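Local coordinates for protein Eps1p (Saccharomyces cerevisiae, PDB 4TW5) that belongs to the thioredoxin superfamily and has two modules, each built round a mixed beta-sheet, with four disulfide bonds in its chain, at residues 127-135 with 185-195; 10-19 with 66-76. One frame throughout, in Å; residues are numbered along the deposited sequence.

How the contacts relate
Contact 2 lies at the start of the thioredoxin module, contact 1 at the start of a second module whose sheet order fits the same fold. Contact 2 comes first along the chain and closes before contact 1 opens. Its loop, 10-19, runs beside strand 63-69, an outermost strand of the four-stranded sheet, and meets the start of helix 74-79. In contact 1 the loop 127-135 lies against helix 180-196 and leads into strand 136-137 at the margin of the five-stranded sheet. The two share no sheet or helix. Their centres are 35 Å apart and their nearest atoms about 18 Å apart. Each therefore joins an entry segment to its own module, not one module to the other.

Contact 1 of 2, residues 127-135 with 185-195; sequences DLDSAKSES and RTWKIISRQLA
Leu128 and Lys188 join an entry loop to a helix in the second module, whose sheet has the 1-3-2-4-5 strand order of a thioredoxin fold. Loop 127-135 lies against helix 180-196 just before strand 136-137. Trp187 and Leu194 of the same helix pack on strands 155-160 and 200-205, Ile190 on the first of these and Ser191 on the second.

The Leu128 and Lys188 side chains run alongside each other, pointing opposite ways, with Leu128 CG 3.6 Å from Lys188 CD. Leu128 CD2 also touches Ile189 CG1 and Arg185 CG. Lys188 is extended from the first torsion on (chi1 -178°), which carries its amine beyond the leucine to the loop backbone. Lys188 NZ gives a hydrogen bond to Leu128 O, 3.1 Å away and 50° out of the carbonyl plane. The N-H of Ala131 reaches that oxygen from the opposite face. A weak bond links NZ to Ala131 O, and Asp169 forms a salt bridge with the amine.

Further along the helix, Ala131 CB sits over the centre of one face of the Arg192 guanidinium, 3.4 Å above its plane. A water at the guanidinium edge links Arg192 NH1 to Lys132 O and Glu134 OE2.

Ser191 OG accepts from Glu134 N at 3.1 Å and donates to Lys188 O at 2.8 Å. The nearby Ser133 OG accepts from Ser135 N in an ST turn and is hydrogen-bonded to Ser168 OG. Ser135 OG is also bonded to His203 ND1. It receives the Trp187 N-H at the indole edge: Trp187 NE1 to Ser135 OG is 2.9 Å, with an N-H...O angle of 160°.

Contact 2 of 2, residues 10-19 with 66-76; sequences FPEPLNPTNF and SQVNCIESADL
Phe19 and Leu76 form the apolar centre, with Val68 and Leu14 beside them. Leu76 CD1 lies over one face of the Phe19 ring in a CH-pi contact, 4.2 Å from the ring centroid and 21° off the normal. CG of Phe19 is anti to the backbone N (chi1 -167°), which turns the ring toward Leu76, in the first turn of helix 74-79. Phe19 CE1 meets Val68 CG2 at 4.0 Å, and the two side chains lie nearly perpendicular. The same methyl touches Leu14 CB. Leu14 CD1 reaches Ser66 CB at 3.8 Å, while Pro16 CD rests against Leu76 CD2 and Ser73.

Outward from this centre, the loop follows strand 63-69. Pro13 CB packs on the strand backbone, 3.6 Å from Asn69 N. The one hydrogen bond between the segments runs from Leu14 N to Gln67 O; its modelled length is too short to be trusted.

At one end of the contact, Gln67 OE1 meets the edge of the Phe10 ring, 3.4 Å from Phe10 CZ. The amide and ring planes are 81° apart. The Phe10 ring also packs edge-to-face with Trp51.

At the polar margin, two Asx turns shape the segments. Asn15 OD1 takes the N-H of Thr17 in its carbonyl plane, on a lone pair. Asn69 OD1 accepts from Ile71 N at 2.9 Å, where the strand ends. Cys70 follows and is disulfide-bonded to Cys77.

Strand 63-69 is parallel to 27-33. On its other side the loop 10-19 runs where the first strand of a thioredoxin fold would lie, although it forms no regular strand here.

Contact 1 of 2, residues 127-135 with 185-195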
loop_
_atom_site.group_PDB
_atom_site.type_symbol
_atom_site.label_atom_id
_atom_site.label_comp_id
_atom_site.label_asym_id
_atom_site.label_seq_id
_atom_site.Cartn_x
_atom_site.Cartn_y
_atom_site.Cartn_z
ATOM N N ASP A 127 36.419 -7.155 -16.982
ATOM C CA ASP A 127 35.129 -7.821 -16.974
ATOM C C ASP A 127 34.446 -7.807 -15.627
ATOM O O ASP A 127 34.830 -8.544 -14.722
ATOM C CB ASP A 127 35.337 -9.270 -17.429
ATOM C CG ASP A 127 34.053 -10.050 -17.520
ATOM O OD1 ASP A 127 32.964 -9.441 -17.677
ATOM O OD2 ASP A 127 34.142 -11.287 -17.398
ATOM N N LEU A 128 33.381 -7.021 -15.536
ATOM C CA LEU A 128 32.636 -6.822 -14.292
ATOM C C LEU A 128 31.973 -8.101 -13.766
ATOM O O LEU A 128 31.777 -8.241 -12.562
ATOM C CB LEU A 128 31.586 -5.727 -14.481
ATOM C CG LEU A 128 30.815 -5.242 -13.259
ATOM C CD1 LEU A 128 31.756 -4.571 -12.216
ATOM C CD2 LEU A 128 29.677 -4.335 -13.689
ATOM N N ASP A 129 31.646 -9.034 -14.659
ATOM C CA ASP A 129 31.040 -10.325 -14.285
ATOM C C ASP A 129 31.913 -11.191 -13.383
ATOM O O ASP A 129 31.414 -12.077 -12.703
ATOM C CB ASP A 129 30.741 -11.158 -15.538
ATOM C CG ASP A 129 29.521 -10.698 -16.304
ATOM O OD1 ASP A 129 29.098 -9.520 -16.197
ATOM O OD2 ASP A 129 29.030 -11.542 -17.094
ATOM N N SER A 130 33.221 -10.968 -13.403
ATOM C CA SER A 130 34.119 -11.762 -12.570
ATOM C C SER A 130 33.993 -11.362 -11.113
ATOM O O SER A 130 34.343 -12.133 -10.223
ATOM C CB SER A 130 35.570 -11.571 -13.015
ATOM O OG SER A 130 35.700 -11.900 -14.389
ATOM N N ALA A 131 33.457 -10.171 -10.868
ATOM C CA ALA A 131 33.384 -9.666 -9.501
ATOM C C ALA A 131 31.975 -9.772 -8.934
ATOM O O ALA A 131 30.984 -9.771 -9.674
ATOM C CB ALA A 131 33.863 -8.266 -9.444
ATOM N N LYS A 132 31.907 -9.906 -7.620
ATOM C CA LYS A 132 30.651 -9.881 -6.885
ATOM C C LYS A 132 30.168 -8.438 -6.739
ATOM O O LYS A 132 30.975 -7.504 -6.730
ATOM C CB LYS A 132 30.825 -10.508 -5.512
ATOM C CG LYS A 132 29.558 -11.005 -4.859
ATOM C CD LYS A 132 29.597 -10.708 -3.354
ATOM C CE LYS A 132 30.918 -11.116 -2.744
ATOM N NZ LYS A 132 31.008 -10.734 -1.297
ATOM N N SER A 133 28.856 -8.248 -6.650
ATOM C CA SER A 133 28.335 -6.955 -6.242
ATOM C C SER A 133 28.472 -6.848 -4.728
ATOM O O SER A 133 28.208 -7.814 -4.014
ATOM C CB SER A 133 26.885 -6.780 -6.676
ATOM O OG SER A 133 26.329 -5.608 -6.111
ATOM N N GLU A 134 28.937 -5.706 -4.238
ATOM C CA GLU A 134 29.017 -5.496 -2.794
ATOM C C GLU A 134 27.671 -5.048 -2.210
ATOM O O GLU A 134 27.519 -5.007 -0.981
ATOM C CB GLU A 134 30.097 -4.456 -2.441
ATOM C CG GLU A 134 31.551 -4.885 -2.739
ATOM C CD GLU A 134 31.885 -6.284 -2.223
ATOM O OE1 GLU A 134 31.627 -6.577 -1.035
ATOM O OE2 GLU A 134 32.408 -7.106 -3.009
ATOM N N SER A 135 26.702 -4.726 -3.086
ATOM C CA SER A 135 25.410 -4.192 -2.669
ATOM C C SER A 135 24.649 -5.180 -1.792
ATOM O O SER A 135 24.471 -6.315 -2.159
ATOM C CB SER A 135 24.582 -3.830 -3.901
ATOM O OG SER A 135 23.263 -3.435 -3.577
ATOM N N ARG A 185 24.396 -2.375 -13.994
ATOM C CA ARG A 185 25.821 -2.311 -14.223
ATOM C C ARG A 185 26.387 -1.168 -13.401
ATOM O O ARG A 185 27.390 -1.321 -12.700
ATOM C CB ARG A 185 26.128 -2.093 -15.707
ATOM C CG ARG A 185 27.605 -2.050 -15.987
ATOM C CD ARG A 185 27.894 -2.106 -17.439
ATOM N NE ARG A 185 29.009 -3.019 -17.655
ATOM C CZ ARG A 185 30.248 -2.654 -17.943
ATOM N NH1 ARG A 185 30.557 -1.375 -18.101
ATOM N NH2 ARG A 185 31.163 -3.579 -18.114
ATOM N N THR A 186 25.734 -0.016 -13.520
ATOM C CA THR A 186 26.110 1.180 -12.804
ATOM C C THR A 186 26.095 0.951 -11.297
ATOM O O THR A 186 27.038 1.342 -10.609
ATOM C CB THR A 186 25.203 2.336 -13.184
ATOM O OG1 THR A 186 25.290 2.527 -14.594
ATOM C CG2 THR A 186 25.644 3.601 -12.528
ATOM N N TRP A 187 25.055 0.294 -10.785
ATOM C CA TRP A 187 24.954 0.075 -9.351
ATOM C C TRP A 187 26.046 -0.847 -8.800
ATOM O O TRP A 187 26.583 -0.616 -7.709
ATOM C CB TRP A 187 23.585 -0.464 -8.988
ATOM C CG TRP A 187 23.410 -0.509 -7.529
ATOM C CD1 TRP A 187 23.304 -1.621 -6.754
ATOM C CD2 TRP A 187 23.383 0.617 -6.636
ATOM N NE1 TRP A 187 23.183 -1.265 -5.440
ATOM C CE2 TRP A 187 23.262 0.101 -5.327
ATOM C CE3 TRP A 187 23.475 2.007 -6.816
ATOM C CZ2 TRP A 187 23.202 0.922 -4.183
ATOM C CZ3 TRP A 187 23.415 2.850 -5.659
ATOM C CH2 TRP A 187 23.263 2.287 -4.366
ATOM N N LYS A 188 26.381 -1.877 -9.562
ATOM C CA LYS A 188 27.446 -2.781 -9.195
ATOM C C LYS A 188 28.795 -2.053 -9.141
ATOM O O LYS A 188 29.556 -2.227 -8.208
ATOM C CB LYS A 188 27.514 -3.934 -10.200
ATOM C CG LYS A 188 28.559 -4.991 -9.894
ATOM C CD LYS A 188 28.317 -6.171 -10.796
ATOM C CE LYS A 188 29.280 -7.296 -10.538
ATOM N NZ LYS A 188 28.937 -8.462 -11.387
ATOM N N ILE A 189 29.067 -1.210 -10.128
ATOM C CA ILE A 189 30.325 -0.481 -10.167
ATOM C C ILE A 189 30.398 0.486 -8.954
ATOM O O ILE A 189 31.380 0.484 -8.206
ATOM C CB ILE A 189 30.471 0.283 -11.520
ATOM C CG1 ILE A 189 30.504 -0.700 -12.686
ATOM C CG2 ILE A 189 31.722 1.123 -11.559
ATOM C CD1 ILE A 189 30.353 -0.049 -14.060
ATOM N N ILE A 190 29.317 1.224 -8.720
ATOM C CA ILE A 190 29.166 2.076 -7.548
ATOM C C ILE A 190 29.391 1.329 -6.257
ATOM O O ILE A 190 30.004 1.885 -5.327
ATOM C CB ILE A 190 27.787 2.718 -7.517
ATOM C CG1 ILE A 190 27.652 3.677 -8.691
ATOM C CG2 ILE A 190 27.520 3.412 -6.203
ATOM C CD1 ILE A 190 26.239 4.086 -8.976
ATOM N N SER A 191 28.875 0.108 -6.145
ATOM C CA SER A 191 29.021 -0.615 -4.887
ATOM C C SER A 191 30.491 -0.951 -4.620
ATOM O O SER A 191 30.960 -0.853 -3.494
ATOM C CB SER A 191 28.192 -1.885 -4.868
ATOM O OG SER A 191 28.800 -2.902 -5.635
ATOM N N ARG A 192 31.222 -1.314 -5.666
ATOM C CA ARG A 192 32.605 -1.702 -5.480
ATOM C C ARG A 192 33.486 -0.474 -5.235
ATOM O O ARG A 192 34.374 -0.528 -4.429
ATOM C CB ARG A 192 33.100 -2.500 -6.681
ATOM C CG ARG A 192 32.609 -3.956 -6.663
ATOM C CD ARG A 192 32.901 -4.728 -7.968
ATOM N NE ARG A 192 34.296 -4.766 -8.430
ATOM C CZ ARG A 192 35.269 -5.483 -7.871
ATOM N NH1 ARG A 192 35.022 -6.234 -6.814
ATOM N NH2 ARG A 192 36.485 -5.467 -8.390
ATOM N N GLN A 193 33.229 0.629 -5.913
ATOM C CA GLN A 193 34.026 1.825 -5.699
ATOM C C GLN A 193 33.831 2.382 -4.280
ATOM O O GLN A 193 34.795 2.761 -3.624
ATOM C CB GLN A 193 33.682 2.878 -6.761
ATOM C CG GLN A 193 34.180 2.510 -8.163
ATOM C CD GLN A 193 33.936 3.621 -9.170
ATOM O OE1 GLN A 193 32.835 4.137 -9.266
ATOM N NE2 GLN A 193 34.961 3.991 -9.920
ATOM N N LEU A 194 32.595 2.355 -3.783
ATOM C CA LEU A 194 32.301 2.872 -2.457
ATOM C C LEU A 194 32.840 1.959 -1.375
ATOM O O LEU A 194 33.029 2.386 -0.230
ATOM C CB LEU A 194 30.801 3.079 -2.255
ATOM C CG LEU A 194 30.285 4.338 -2.949
ATOM C CD1 LEU A 194 28.781 4.528 -2.718
ATOM C CD2 LEU A 194 31.074 5.569 -2.519
ATOM N N ALA A 195 33.045 0.696 -1.714
ATOM C CA ALA A 195 33.599 -0.234 -0.750
ATOM C C ALA A 195 35.042 0.144 -0.314
ATOM O O ALA A 195 35.429 -0.128 0.812
ATOM C CB ALA A 195 33.568 -1.643 -1.314
HETATM O O HOH W 1 33.226 -7.234 -5.391
#

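Contact 2 of 2, residues 10-19 with 66-76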
loop_
_atom_site.group_PDB
_atom_site.type_symbol
_atom_site.label_atom_id
_atom_site.label_comp_id
_atom_site.label_asym_id
_atom_site.label_seq_id
_atom_site.Cartn_x
_atom_site.Cartn_y
_atom_site.Cartn_z
ATOM N N PHE A 10 61.840 7.243 -7.274
ATOM C CA PHE A 10 60.898 8.250 -7.753
ATOM C C PHE A 10 61.302 8.759 -9.124
ATOM O O PHE A 10 62.358 9.369 -9.276
ATOM C CB PHE A 10 60.786 9.412 -6.767
ATOM C CG PHE A 10 59.684 10.377 -7.087
ATOM C CD1 PHE A 10 58.372 10.099 -6.738
ATOM C CD2 PHE A 10 59.962 11.577 -7.728
ATOM C CE1 PHE A 10 57.352 11.003 -7.028
ATOM C CE2 PHE A 10 58.949 12.485 -8.021
ATOM C CZ PHE A 10 57.636 12.190 -7.674
ATOM N N PRO A 11 60.436 8.508 -10.126
ATOM C CA PRO A 11 60.588 8.778 -11.560
ATOM C C PRO A 11 60.626 10.237 -11.942
ATOM O O PRO A 11 60.067 11.087 -11.257
ATOM C CB PRO A 11 59.345 8.139 -12.163
ATOM C CG PRO A 11 58.339 8.212 -11.085
ATOM C CD PRO A 11 59.102 7.961 -9.824
ATOM N N GLU A 12 61.277 10.526 -13.055
ATOM C CA GLU A 12 61.278 11.885 -13.553
ATOM C C GLU A 12 59.952 12.182 -14.213
ATOM O O GLU A 12 59.214 11.267 -14.556
ATOM C CB GLU A 12 62.412 12.110 -14.554
ATOM C CG GLU A 12 63.675 12.636 -13.942
ATOM C CD GLU A 12 64.230 13.794 -14.752
ATOM O OE1 GLU A 12 64.366 13.646 -15.992
ATOM O OE2 GLU A 12 64.483 14.863 -14.155
ATOM N N PRO A 13 59.639 13.473 -14.384
ATOM C CA PRO A 13 58.402 13.825 -15.076
ATOM C C PRO A 13 58.358 13.196 -16.462
ATOM O O PRO A 13 59.408 12.973 -17.061
ATOM C CB PRO A 13 58.476 15.351 -15.172
ATOM C CG PRO A 13 59.294 15.751 -14.006
ATOM C CD PRO A 13 60.299 14.655 -13.801
ATOM N N LEU A 14 57.166 12.906 -16.961
ATOM C CA LEU A 14 57.049 12.475 -18.340
ATOM C C LEU A 14 57.322 13.679 -19.234
ATOM O O LEU A 14 56.938 14.797 -18.897
ATOM C CB LEU A 14 55.659 11.909 -18.602
ATOM C CG LEU A 14 55.344 10.691 -17.739
ATOM C CD1 LEU A 14 54.012 10.114 -18.107
ATOM C CD2 LEU A 14 56.446 9.652 -17.897
ATOM N N ASN A 15 57.935 13.448 -20.389
ATOM C CA ASN A 15 58.252 14.527 -21.320
ATOM C C ASN A 15 57.822 14.061 -22.710
ATOM O O ASN A 15 57.401 12.914 -22.845
ATOM C CB ASN A 15 59.750 14.892 -21.248
ATOM C CG ASN A 15 60.676 13.698 -21.490
ATOM O OD1 ASN A 15 60.500 12.941 -22.437
ATOM N ND2 ASN A 15 61.675 13.544 -20.632
ATOM N N PRO A 16 57.914 14.931 -23.743
ATOM C CA PRO A 16 57.430 14.516 -25.070
ATOM C C PRO A 16 58.069 13.235 -25.635
ATOM O O PRO A 16 57.555 12.663 -26.599
ATOM C CB PRO A 16 57.763 15.728 -25.945
ATOM C CG PRO A 16 57.693 16.870 -25.013
ATOM C CD PRO A 16 58.191 16.382 -23.706
ATOM N N THR A 17 59.167 12.781 -25.049
ATOM C CA THR A 17 59.794 11.551 -25.523
ATOM C C THR A 17 59.160 10.323 -24.873
ATOM O O THR A 17 59.257 9.220 -25.404
ATOM C CB THR A 17 61.305 11.512 -25.215
ATOM O OG1 THR A 17 61.501 11.202 -23.828
ATOM C CG2 THR A 17 61.968 12.837 -25.559
ATOM N N ASN A 18 58.495 10.539 -23.740
ATOM C CA ASN A 18 57.962 9.462 -22.899
ATOM C C ASN A 18 56.466 9.312 -22.830
ATOM O O ASN A 18 55.967 8.216 -22.565
ATOM C CB ASN A 18 58.389 9.674 -21.430
ATOM C CG ASN A 18 59.772 9.203 -21.136
ATOM O OD1 ASN A 18 60.318 8.365 -21.853
ATOM N ND2 ASN A 18 60.339 9.693 -20.038
ATOM N N PHE A 19 55.762 10.408 -23.082
ATOM C CA PHE A 19 54.371 10.526 -22.666
ATOM C C PHE A 19 53.536 9.414 -23.288
ATOM O O PHE A 19 53.030 8.543 -22.578
ATOM C CB PHE A 19 53.830 11.919 -23.035
ATOM C CG PHE A 19 52.515 12.257 -22.394
ATOM C CD1 PHE A 19 52.456 12.565 -21.050
ATOM C CD2 PHE A 19 51.356 12.307 -23.131
ATOM C CE1 PHE A 19 51.266 12.893 -20.447
ATOM C CE2 PHE A 19 50.157 12.632 -22.531
ATOM C CZ PHE A 19 50.115 12.923 -21.188
ATOM N N SER A 66 52.347 9.462 -12.113
ATOM C CA SER A 66 53.345 10.146 -12.928
ATOM C C SER A 66 53.198 11.666 -12.815
ATOM O O SER A 66 52.278 12.166 -12.174
ATOM C CB SER A 66 53.224 9.750 -14.394
ATOM O OG SER A 66 53.195 8.349 -14.543
ATOM N N GLN A 67 54.121 12.383 -13.449
ATOM C CA GLN A 67 54.157 13.834 -13.441
ATOM C C GLN A 67 54.594 14.365 -14.768
ATOM O O GLN A 67 55.219 13.663 -15.547
ATOM C CB GLN A 67 55.104 14.381 -12.377
ATOM C CG GLN A 67 54.532 14.482 -11.001
ATOM C CD GLN A 67 55.576 14.894 -10.004
ATOM O OE1 GLN A 67 56.721 14.448 -10.063
ATOM N NE2 GLN A 67 55.199 15.778 -9.092
ATOM N N VAL A 68 54.222 15.605 -15.027
ATOM C CA VAL A 68 54.707 16.344 -16.176
ATOM C C VAL A 68 55.073 17.768 -15.736
ATOM O O VAL A 68 54.203 18.515 -15.278
ATOM C CB VAL A 68 53.652 16.433 -17.293
ATOM C CG1 VAL A 68 54.140 17.372 -18.376
ATOM C CG2 VAL A 68 53.374 15.074 -17.880
ATOM N N ASN A 69 56.350 18.137 -15.842
ATOM C CA ASN A 69 56.749 19.529 -15.626
ATOM C C ASN A 69 56.343 20.341 -16.852
ATOM O O ASN A 69 56.896 20.153 -17.935
ATOM C CB ASN A 69 58.257 19.638 -15.352
ATOM C CG ASN A 69 58.682 21.037 -14.906
ATOM O OD1 ASN A 69 58.189 22.044 -15.418
ATOM N ND2 ASN A 69 59.592 21.100 -13.937
ATOM N N CYS A 70 55.377 21.241 -16.686
ATOM C CA CYS A 70 54.810 21.952 -17.833
ATOM C C CYS A 70 55.652 23.148 -18.247
ATOM O O CYS A 70 55.325 23.851 -19.201
ATOM C CB CYS A 70 53.386 22.415 -17.531
ATOM S SG CYS A 70 52.211 21.078 -17.370
ATOM N N ILE A 71 56.756 23.359 -17.545
ATOM C CA ILE A 71 57.710 24.378 -17.944
ATOM C C ILE A 71 58.723 23.743 -18.877
ATOM O O ILE A 71 59.063 24.314 -19.911
ATOM C CB ILE A 71 58.377 25.024 -16.718
ATOM C CG1 ILE A 71 57.319 25.823 -15.959
ATOM C CG2 ILE A 71 59.515 25.941 -17.121
ATOM C CD1 ILE A 71 56.467 26.704 -16.855
ATOM N N GLU A 72 59.168 22.539 -18.539
ATOM C CA GLU A 72 60.130 21.835 -19.374
ATOM C C GLU A 72 59.411 21.136 -20.536
ATOM O O GLU A 72 60.032 20.741 -21.522
ATOM C CB GLU A 72 60.925 20.817 -18.541
ATOM C CG GLU A 72 61.679 21.405 -17.340
ATOM C CD GLU A 72 62.398 20.345 -16.507
ATOM O OE1 GLU A 72 62.319 19.155 -16.878
ATOM O OE2 GLU A 72 63.054 20.697 -15.492
ATOM N N SER A 73 58.090 21.051 -20.444
ATOM C CA SER A 73 57.271 20.444 -21.493
ATOM C C SER A 73 56.043 21.292 -21.800
ATOM O O SER A 73 54.912 20.807 -21.739
ATOM C CB SER A 73 56.827 19.042 -21.075
ATOM O OG SER A 73 57.867 18.364 -20.405
ATOM N N ALA A 74 56.275 22.560 -22.120
ATOM C CA ALA A 74 55.194 23.520 -22.295
ATOM C C ALA A 74 54.246 23.171 -23.434
ATOM O O ALA A 74 53.037 23.335 -23.303
ATOM C CB ALA A 74 55.775 24.905 -22.503
ATOM N N ASP A 75 54.785 22.677 -24.541
ATOM C CA ASP A 75 53.959 22.308 -25.691
ATOM C C ASP A 75 53.221 21.005 -25.437
ATOM O O ASP A 75 52.203 20.724 -26.062
ATOM C CB ASP A 75 54.799 22.206 -26.964
ATOM C CG ASP A 75 55.383 23.543 -27.387
ATOM O OD1 ASP A 75 54.591 24.453 -27.730
ATOM O OD2 ASP A 75 56.625 23.692 -27.348
ATOM N N LEU A 76 53.759 20.195 -24.537
ATOM C CA LEU A 76 53.070 18.992 -24.114
ATOM C C LEU A 76 51.788 19.354 -23.363
ATOM O O LEU A 76 50.698 18.890 -23.706
ATOM C CB LEU A 76 53.990 18.136 -23.249
ATOM C CG LEU A 76 53.360 16.892 -22.643
ATOM C CD1 LEU A 76 52.833 16.019 -23.759
ATOM C CD2 LEU A 76 54.410 16.142 -21.822
#